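PDB 3LXQ: uncharacterized protein VP1736 from Vibrio parahaemolyticus, which is of unknown function but carries a sulfatase-family domain of the alkaline phosphatase clan, built around a mixed beta-sheet flanked by helices. Local coordinates for residues Val140-Pro145 / Asn442-Lys447; Arg150-Val153 / Lys157-Thr160; Ser133-Glu138 / Pro145-Arg150. All blocks are in the same frame, centred on the assembly; numbering follows the deposited sequence.

Contact 1: residues Val140-Pro145 / Asn442-Lys447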
loop_
_atom_site.group_PDB
_atom_site.type_symbol
_atom_site.label_atom_id
_atom_site.label_comp_id
_atom_site.label_asym_id
_atom_site.label_seq_id
_atom_site.Cartn_x
_atom_site.Cartn_y
_atom_site.Cartn_z
ATOM N N VAL A 140 -1.191 -3.010 2.016
ATOM C CA VAL A 140 0.070 -3.674 1.629
ATOM C C VAL A 140 0.368 -4.918 2.440
ATOM O O VAL A 140 1.234 -5.714 2.062
ATOM C CB VAL A 140 1.290 -2.708 1.653
ATOM C CG1 VAL A 140 1.028 -1.524 0.732
ATOM C CG2 VAL A 140 1.609 -2.233 3.092
ATOM N N THR A 141 -0.340 -5.124 3.541
ATOM C CA THR A 141 -0.087 -6.353 4.315
ATOM C C THR A 141 -1.154 -7.417 4.093
ATOM O O THR A 141 -0.899 -8.608 4.297
ATOM C CB THR A 141 0.053 -6.099 5.826
ATOM O OG1 THR A 141 -1.166 -5.557 6.337
ATOM C CG2 THR A 141 1.196 -5.153 6.095
ATOM N N THR A 142 -2.348 -6.979 3.699
ATOM C CA THR A 142 -3.504 -7.876 3.535
ATOM C C THR A 142 -4.146 -7.825 2.141
ATOM O O THR A 142 -4.784 -8.789 1.727
ATOM C CB THR A 142 -4.642 -7.576 4.530
ATOM O OG1 THR A 142 -5.402 -6.449 4.065
ATOM C CG2 THR A 142 -4.129 -7.304 5.916
ATOM N N GLY A 143 -4.031 -6.692 1.449
ATOM C CA GLY A 143 -4.607 -6.571 0.106
ATOM C C GLY A 143 -6.103 -6.373 0.144
ATOM O O GLY A 143 -6.753 -6.370 -0.902
ATOM N N PHE A 144 -6.638 -6.177 1.355
ATOM C CA PHE A 144 -8.068 -6.093 1.600
ATOM C C PHE A 144 -8.533 -4.740 1.119
ATOM O O PHE A 144 -7.892 -3.732 1.418
ATOM C CB PHE A 144 -8.341 -6.241 3.103
ATOM C CG PHE A 144 -9.792 -6.519 3.466
ATOM C CD1 PHE A 144 -10.471 -7.619 2.945
ATOM C CD2 PHE A 144 -10.447 -5.710 4.387
ATOM C CE1 PHE A 144 -11.791 -7.879 3.294
ATOM C CE2 PHE A 144 -11.769 -5.968 4.757
ATOM C CZ PHE A 144 -12.444 -7.052 4.215
ATOM N N PRO A 145 -9.632 -4.709 0.354
ATOM C CA PRO A 145 -10.183 -3.455 -0.155
ATOM C C PRO A 145 -10.833 -2.653 0.965
ATOM O O PRO A 145 -10.921 -3.132 2.092
ATOM C CB PRO A 145 -11.250 -3.907 -1.178
ATOM C CG PRO A 145 -11.056 -5.356 -1.359
ATOM C CD PRO A 145 -10.407 -5.868 -0.124
ATOM N N ASN A 442 -16.510 -13.206 7.625
ATOM C CA ASN A 442 -15.229 -13.899 7.818
ATOM C C ASN A 442 -14.716 -14.533 6.537
ATOM O O ASN A 442 -14.233 -15.672 6.531
ATOM C CB ASN A 442 -15.321 -14.939 8.942
ATOM C CG ASN A 442 -15.937 -14.372 10.197
ATOM O OD1 ASN A 442 -17.087 -14.667 10.518
ATOM N ND2 ASN A 442 -15.188 -13.521 10.895
ATOM N N TRP A 443 -14.797 -13.760 5.455
ATOM C CA TRP A 443 -14.394 -14.246 4.142
ATOM C C TRP A 443 -12.921 -14.008 3.872
ATOM O O TRP A 443 -12.422 -14.346 2.800
ATOM C CB TRP A 443 -15.232 -13.611 3.030
ATOM C CG TRP A 443 -16.670 -14.070 2.986
ATOM C CD1 TRP A 443 -17.206 -15.205 3.555
ATOM C CD2 TRP A 443 -17.749 -13.417 2.305
ATOM N NE1 TRP A 443 -18.555 -15.279 3.276
ATOM C CE2 TRP A 443 -18.911 -14.200 2.506
ATOM C CE3 TRP A 443 -17.846 -12.248 1.535
ATOM C CZ2 TRP A 443 -20.153 -13.842 1.975
ATOM C CZ3 TRP A 443 -19.084 -11.890 1.014
ATOM C CH2 TRP A 443 -20.222 -12.682 1.240
ATOM N N TYR A 444 -12.217 -13.469 4.859
ATOM C CA TYR A 444 -10.857 -13.037 4.623
ATOM C C TYR A 444 -9.885 -13.543 5.691
ATOM O O TYR A 444 -8.960 -12.835 6.094
ATOM C CB TYR A 444 -10.820 -11.508 4.458
ATOM C CG TYR A 444 -9.841 -11.018 3.416
ATOM C CD1 TYR A 444 -10.164 -11.030 2.052
ATOM C CD2 TYR A 444 -8.595 -10.521 3.788
ATOM C CE1 TYR A 444 -9.259 -10.564 1.092
ATOM C CE2 TYR A 444 -7.691 -10.054 2.848
ATOM C CZ TYR A 444 -8.026 -10.072 1.503
ATOM O OH TYR A 444 -7.103 -9.611 0.590
ATOM N N SER A 445 -10.090 -14.791 6.109
ATOM C CA SER A 445 -9.269 -15.426 7.123
ATOM C C SER A 445 -7.961 -15.946 6.537
ATOM O O SER A 445 -7.803 -16.019 5.320
ATOM C CB SER A 445 -10.030 -16.598 7.714
ATOM O OG SER A 445 -9.942 -17.707 6.841
ATOM N N SER A 446 -7.034 -16.329 7.415
ATOM C CA SER A 446 -5.795 -16.985 6.991
ATOM C C SER A 446 -5.865 -18.502 6.901
ATOM O O SER A 446 -4.821 -19.151 6.757
ATOM C CB SER A 446 -4.585 -16.559 7.847
ATOM O OG SER A 446 -4.927 -16.277 9.188
ATOM N N LYS A 447 -7.070 -19.077 6.965
ATOM C CA LYS A 447 -7.220 -20.537 6.811
ATOM C C LYS A 447 -6.831 -20.969 5.392
ATOM O O LYS A 447 -7.191 -20.309 4.408
ATOM C CB LYS A 447 -8.643 -21.003 7.143
HETATM O O HOH W 1 -8.396 -8.472 -1.348
#
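F144 and Y444 meet in an edge-to-face aromatic pair, with centroids 4.6 Å apart and planes at 54°. F144 CD1 does most of the touching: with CG anti to the backbone N (chi1 -165°), F144 lays this atom over the centre of one face of the Y444 ring, 3.5 Å from Y444 CG. The two side chains run past each other in opposite directions, which leads the phenol end of Y444 back toward the backbone from which F144 departs. There Y444 OH donates to T142 O at 2.7 Å, meeting the carbonyl oxygen at a C=O...O angle of 145° and tilted from the carbonyl plane. A water gives its protons to both Y444 OH, at 2.6 Å, and G143 O, at 2.7 Å, so the hydroxyl is held by two bonds, one given to T142 O and one received from the water.

The turn itself is fixed from within. T142 leaves helix 133-141, and G143 takes up a positive phi, which favours glycine. T142 OG1 accepts from F144 N at 3.0 Å, closing an ST turn, while the same hydroxyl is also bonded to E138 O in the last helical turn. The F144 ring also packs on A435 and A438 of helix 422-441; F162 meets both aromatic rings. On the other segment, N442 ends helix 422-441 in a Schellman motif, after which the side chain of Y444 sets out toward 140-145. Two helix C-terminal ends, nearly 300 residues apart in sequence, are thus joined by an aromatic cluster, tying the C-terminal tail to the sulfatase-type domain.

Contact 2: residues Arg150-Val153 / Lys157-Thr160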
loop_
_atom_site.group_PDB
_atom_site.type_symbol
_atom_site.label_atom_id
_atom_site.label_comp_id
_atom_site.label_asym_id
_atom_site.label_seq_id
_atom_site.Cartn_x
_atom_site.Cartn_y
_atom_site.Cartn_z
ATOM N N ARG A 150 -13.448 1.717 9.522
ATOM C CA ARG A 150 -12.008 1.815 9.717
ATOM C C ARG A 150 -11.336 0.600 9.087
ATOM O O ARG A 150 -11.936 -0.467 8.977
ATOM C CB ARG A 150 -11.680 1.912 11.208
ATOM C CG ARG A 150 -12.451 3.014 11.939
ATOM C CD ARG A 150 -12.130 3.106 13.435
ATOM N NE ARG A 150 -12.185 1.823 14.144
ATOM C CZ ARG A 150 -13.283 1.278 14.677
ATOM N NH1 ARG A 150 -14.458 1.887 14.571
ATOM N NH2 ARG A 150 -13.204 0.107 15.314
ATOM N N ALA A 151 -10.090 0.770 8.651
ATOM C CA ALA A 151 -9.266 -0.380 8.251
ATOM C C ALA A 151 -9.264 -1.490 9.319
ATOM O O ALA A 151 -9.413 -1.218 10.516
ATOM C CB ALA A 151 -7.858 0.082 7.978
ATOM N N VAL A 152 -9.062 -2.731 8.873
ATOM C CA VAL A 152 -9.092 -3.911 9.739
ATOM C C VAL A 152 -7.979 -3.933 10.790
ATOM O O VAL A 152 -8.006 -4.762 11.700
ATOM C CB VAL A 152 -9.043 -5.255 8.939
ATOM C CG1 VAL A 152 -10.096 -5.294 7.843
ATOM C CG2 VAL A 152 -7.644 -5.529 8.403
ATOM N N VAL A 153 -7.008 -3.029 10.673
ATOM C CA VAL A 153 -5.976 -2.893 11.718
ATOM C C VAL A 153 -6.646 -2.532 13.045
ATOM O O VAL A 153 -6.151 -2.892 14.124
ATOM C CB VAL A 153 -4.917 -1.825 11.362
ATOM C CG1 VAL A 153 -3.850 -1.716 12.465
ATOM C CG2 VAL A 153 -4.280 -2.122 10.003
ATOM N N LYS A 157 -12.790 -8.080 14.902
ATOM C CA LYS A 157 -12.788 -9.415 14.289
ATOM C C LYS A 157 -11.497 -9.744 13.531
ATOM O O LYS A 157 -11.156 -10.914 13.366
ATOM C CB LYS A 157 -14.006 -9.603 13.380
ATOM C CG LYS A 157 -15.337 -9.638 14.134
ATOM C CD LYS A 157 -16.533 -9.669 13.189
ATOM C CE LYS A 157 -16.857 -11.079 12.716
ATOM N NZ LYS A 157 -17.976 -11.048 11.731
ATOM N N SER A 158 -10.785 -8.713 13.076
ATOM C CA SER A 158 -9.553 -8.901 12.299
ATOM C C SER A 158 -8.264 -8.933 13.131
ATOM O O SER A 158 -7.157 -8.863 12.575
ATOM C CB SER A 158 -9.453 -7.836 11.212
ATOM O OG SER A 158 -10.160 -6.654 11.557
ATOM N N GLN A 159 -8.405 -9.050 14.456
ATOM C CA GLN A 159 -7.247 -8.971 15.355
ATOM C C GLN A 159 -6.445 -10.272 15.413
ATOM O O GLN A 159 -5.283 -10.286 15.842
ATOM C CB GLN A 159 -7.664 -8.510 16.757
ATOM C CG GLN A 159 -8.199 -7.080 16.794
ATOM C CD GLN A 159 -7.280 -6.091 16.084
ATOM O OE1 GLN A 159 -7.624 -5.544 15.033
ATOM N NE2 GLN A 159 -6.099 -5.866 16.655
ATOM N N THR A 160 -7.066 -11.357 14.964
ATOM C CA THR A 160 -6.437 -12.673 14.971
ATOM C C THR A 160 -6.930 -13.491 13.786
ATOM O O THR A 160 -8.102 -13.410 13.409
ATOM C CB THR A 160 -6.705 -13.425 16.306
ATOM O OG1 THR A 160 -6.113 -14.728 16.262
ATOM C CG2 THR A 160 -8.206 -13.556 16.580
#
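A local packing and polar contact joins V152 to S158 within the loop between helix 133-141 and helix 165-171, part of the sulfatase-type alpha/beta fold. Three residues separate the segments, and the contact is largely buried. The alpha carbons of V152 and S158 lie 5.6 Å apart, and the CB of S158 points at the opposing segment. S158 CB packs tightly against V152 CB at 3.5 Å, and S158 OG comes within 3.2 Å of that same V152 CB.

The rotamer of V152, with CG1 anti to the carbonyl carbon (chi1 -51°), leaves CB rather than either methyl as the part of its side chain nearest the serine; V152 CG1 is 4.0 Å from S158 OG, and V152 CG2 is 4.1 Å from S158 CB. V153, whose CB points away from 157-160, adds its backbone to the contact through the carbonyl. Q159 bends at chi2 and brings the end of its side chain back beside the carbonyls of V152 and V153. Outside the two segments, F192 of helix 189-195 is touched by V152, V153 and Q159 alike, so this helix packs on both parts of the loop; V153 also packs on V134 of helix 133-141, and Q159 on T191. The S158 hydroxyl has two carbonyl oxygens to choose from, L155 O and V152 O, and S158 OG lies 2.9 Å from V152 O.

Contact 3: residues Ser133-Glu138 / Pro145-Arg150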
loop_
_atom_site.group_PDB
_atom_site.type_symbol
_atom_site.label_atom_id
_atom_site.label_comp_id
_atom_site.label_asym_id
_atom_site.label_seq_id
_atom_site.Cartn_x
_atom_site.Cartn_y
_atom_site.Cartn_z
ATOM N N SER A 133 -3.282 6.125 7.589
ATOM C CA SER A 133 -2.140 5.239 7.692
ATOM C C SER A 133 -2.525 3.774 7.851
ATOM O O SER A 133 -1.967 2.922 7.143
ATOM C CB SER A 133 -1.215 5.706 8.820
ATOM O OG SER A 133 -0.666 6.983 8.505
ATOM N N VAL A 134 -3.470 3.461 8.747
ATOM C CA VAL A 134 -3.853 2.061 8.941
ATOM C C VAL A 134 -4.440 1.432 7.674
ATOM O O VAL A 134 -4.282 0.236 7.476
ATOM C CB VAL A 134 -4.790 1.775 10.165
ATOM C CG1 VAL A 134 -4.021 1.888 11.479
ATOM C CG2 VAL A 134 -6.026 2.646 10.165
ATOM N N ARG A 135 -5.086 2.232 6.820
ATOM C CA ARG A 135 -5.624 1.689 5.556
ATOM C C ARG A 135 -4.505 1.396 4.555
ATOM O O ARG A 135 -4.581 0.417 3.791
ATOM C CB ARG A 135 -6.729 2.577 4.964
ATOM C CG ARG A 135 -7.340 2.020 3.669
ATOM C CD ARG A 135 -8.836 2.263 3.604
ATOM N NE ARG A 135 -9.638 1.280 4.360
ATOM C CZ ARG A 135 -10.849 1.559 4.842
ATOM N NH1 ARG A 135 -11.346 2.778 4.681
ATOM N NH2 ARG A 135 -11.571 0.649 5.483
ATOM N N GLY A 136 -3.450 2.207 4.576
ATOM C CA GLY A 136 -2.251 1.884 3.776
ATOM C C GLY A 136 -1.531 0.639 4.253
ATOM O O GLY A 136 -0.997 -0.140 3.441
ATOM N N ILE A 137 -1.500 0.438 5.568
ATOM C CA ILE A 137 -0.971 -0.818 6.150
ATOM C C ILE A 137 -1.881 -1.988 5.766
ATOM O O ILE A 137 -1.400 -3.056 5.370
ATOM C CB ILE A 137 -0.822 -0.703 7.692
ATOM C CG1 ILE A 137 0.168 0.418 8.038
ATOM C CG2 ILE A 137 -0.392 -2.054 8.309
ATOM C CD1 ILE A 137 0.113 0.897 9.486
ATOM N N GLU A 138 -3.192 -1.796 5.895
ATOM C CA GLU A 138 -4.187 -2.778 5.428
ATOM C C GLU A 138 -3.902 -3.238 3.997
ATOM O O GLU A 138 -3.798 -4.443 3.726
ATOM C CB GLU A 138 -5.573 -2.149 5.505
ATOM C CG GLU A 138 -6.701 -2.863 4.777
ATOM C CD GLU A 138 -8.029 -2.150 5.018
ATOM O OE1 GLU A 138 -8.195 -1.037 4.476
ATOM O OE2 GLU A 138 -8.889 -2.678 5.771
ATOM N N PRO A 145 -9.632 -4.709 0.354
ATOM C CA PRO A 145 -10.183 -3.455 -0.155
ATOM C C PRO A 145 -10.833 -2.653 0.965
ATOM O O PRO A 145 -10.921 -3.132 2.092
ATOM C CB PRO A 145 -11.250 -3.907 -1.178
ATOM C CG PRO A 145 -11.056 -5.356 -1.359
ATOM C CD PRO A 145 -10.407 -5.868 -0.124
ATOM N N PRO A 146 -11.249 -1.420 0.663
ATOM C CA PRO A 146 -11.740 -0.464 1.658
ATOM C C PRO A 146 -13.235 -0.586 1.967
ATOM O O PRO A 146 -13.992 -1.192 1.203
ATOM C CB PRO A 146 -11.436 0.899 1.013
ATOM C CG PRO A 146 -11.498 0.626 -0.476
ATOM C CD PRO A 146 -11.108 -0.830 -0.674
ATOM N N SER A 147 -13.646 -0.019 3.097
ATOM C CA SER A 147 -15.056 0.084 3.457
ATOM C C SER A 147 -15.269 1.479 4.004
ATOM O O SER A 147 -14.295 2.230 4.136
ATOM C CB SER A 147 -15.449 -0.997 4.490
ATOM O OG SER A 147 -14.909 -0.742 5.779
ATOM N N PRO A 148 -16.531 1.853 4.302
ATOM C CA PRO A 148 -16.809 3.109 5.016
ATOM C C PRO A 148 -16.359 3.041 6.464
ATOM O O PRO A 148 -16.372 4.054 7.153
ATOM C CB PRO A 148 -18.339 3.210 4.972
ATOM C CG PRO A 148 -18.739 2.358 3.861
ATOM C CD PRO A 148 -17.770 1.231 3.821
ATOM N N SER A 149 -15.988 1.845 6.920
ATOM C CA SER A 149 -15.500 1.651 8.275
ATOM C C SER A 149 -14.004 1.868 8.324
ATOM O O SER A 149 -13.359 2.143 7.296
ATOM C CB SER A 149 -15.814 0.232 8.770
ATOM O OG SER A 149 -17.197 0.075 8.988
ATOM N N ARG A 150 -13.448 1.717 9.522
ATOM C CA ARG A 150 -12.008 1.815 9.717
ATOM C C ARG A 150 -11.336 0.600 9.087
ATOM O O ARG A 150 -11.936 -0.467 8.977
ATOM C CB ARG A 150 -11.680 1.912 11.208
ATOM C CG ARG A 150 -12.451 3.014 11.939
ATOM C CD ARG A 150 -12.130 3.106 13.435
ATOM N NE ARG A 150 -12.185 1.823 14.144
ATOM C CZ ARG A 150 -13.283 1.278 14.677
ATOM N NH1 ARG A 150 -14.458 1.887 14.571
ATOM N NH2 ARG A 150 -13.204 0.107 15.314
HETATM O O HOH W 2 -11.180 -1.989 4.734
#
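R135 reaches from helix 133-141 across to the loop 145-150 and meets P146, S147, S149 and the backbone of R150. At P145 the link is made by water: one molecule donates to P145 O and to E138 OE2, and accepts from R135 NH2. Its bond to E138 OE2 is the shortest of the three, at 2.6 Å. P146 then lies over one face of the guanidinium, offset toward its rim, with P146 CB 3.8 Å from R135 NE; the two side chains cross at about a right angle. S147 continues over the guanidinium with its backbone N, and its carbonyl oxygen receives a weak bond from R135 NH1 at 3.0 Å. The hydroxyl of S147 serves the loop instead, accepting from S149 N at 3.0 Å in an ST turn that folds the chain around P148 and brings the next carbonyl back to the arginine. S149 O takes the main bond, from R135 NH2 at 3.0 Å, with the donor 43° above the carbonyl plane; a weaker one comes from R135 NH1. R150 adds its backbone beside NH2, while its CB points away from the helix.

E138, about one turn later on the same helix, helps to fix the guanidinium. R135 NE donates to E138 OE1 at 2.7 Å, a salt bridge lying in the guanidinium plane and using the syn lone pair of the carboxylate oxygen. Bends at chi2 and chi3 in R135 turn its head onto the extended E138. The two charges probably stabilise each other in this buried setting.

Helix 133-141 is thereby bound to its own following loop. Q381 of strand 377-382 touches both R135 and P146, P148 rests on helix 41-45, and I137 faces helix 189-195.

All three contacts involve the chain that follows helix 133-141. Contact 1 and contact 3 share P145, and contacts 2 and 3 share R150, so the loop passes from one to the next. Their centres lie about 10 Å (1 to 2), 12 Å (1 to 3) and 9 Å (2 to 3) apart. E138 connects them: E138 O probably accepts from G143 N of contact 1 at 3.2 Å, and E138 OE2 from V152 N of contact 2 at 3.1 Å. F144 CD2 packs on V152 CG1 at 3.5 Å. At the start of the helix, S133 OG is hydrogen-bonded to E94, D305 and H306.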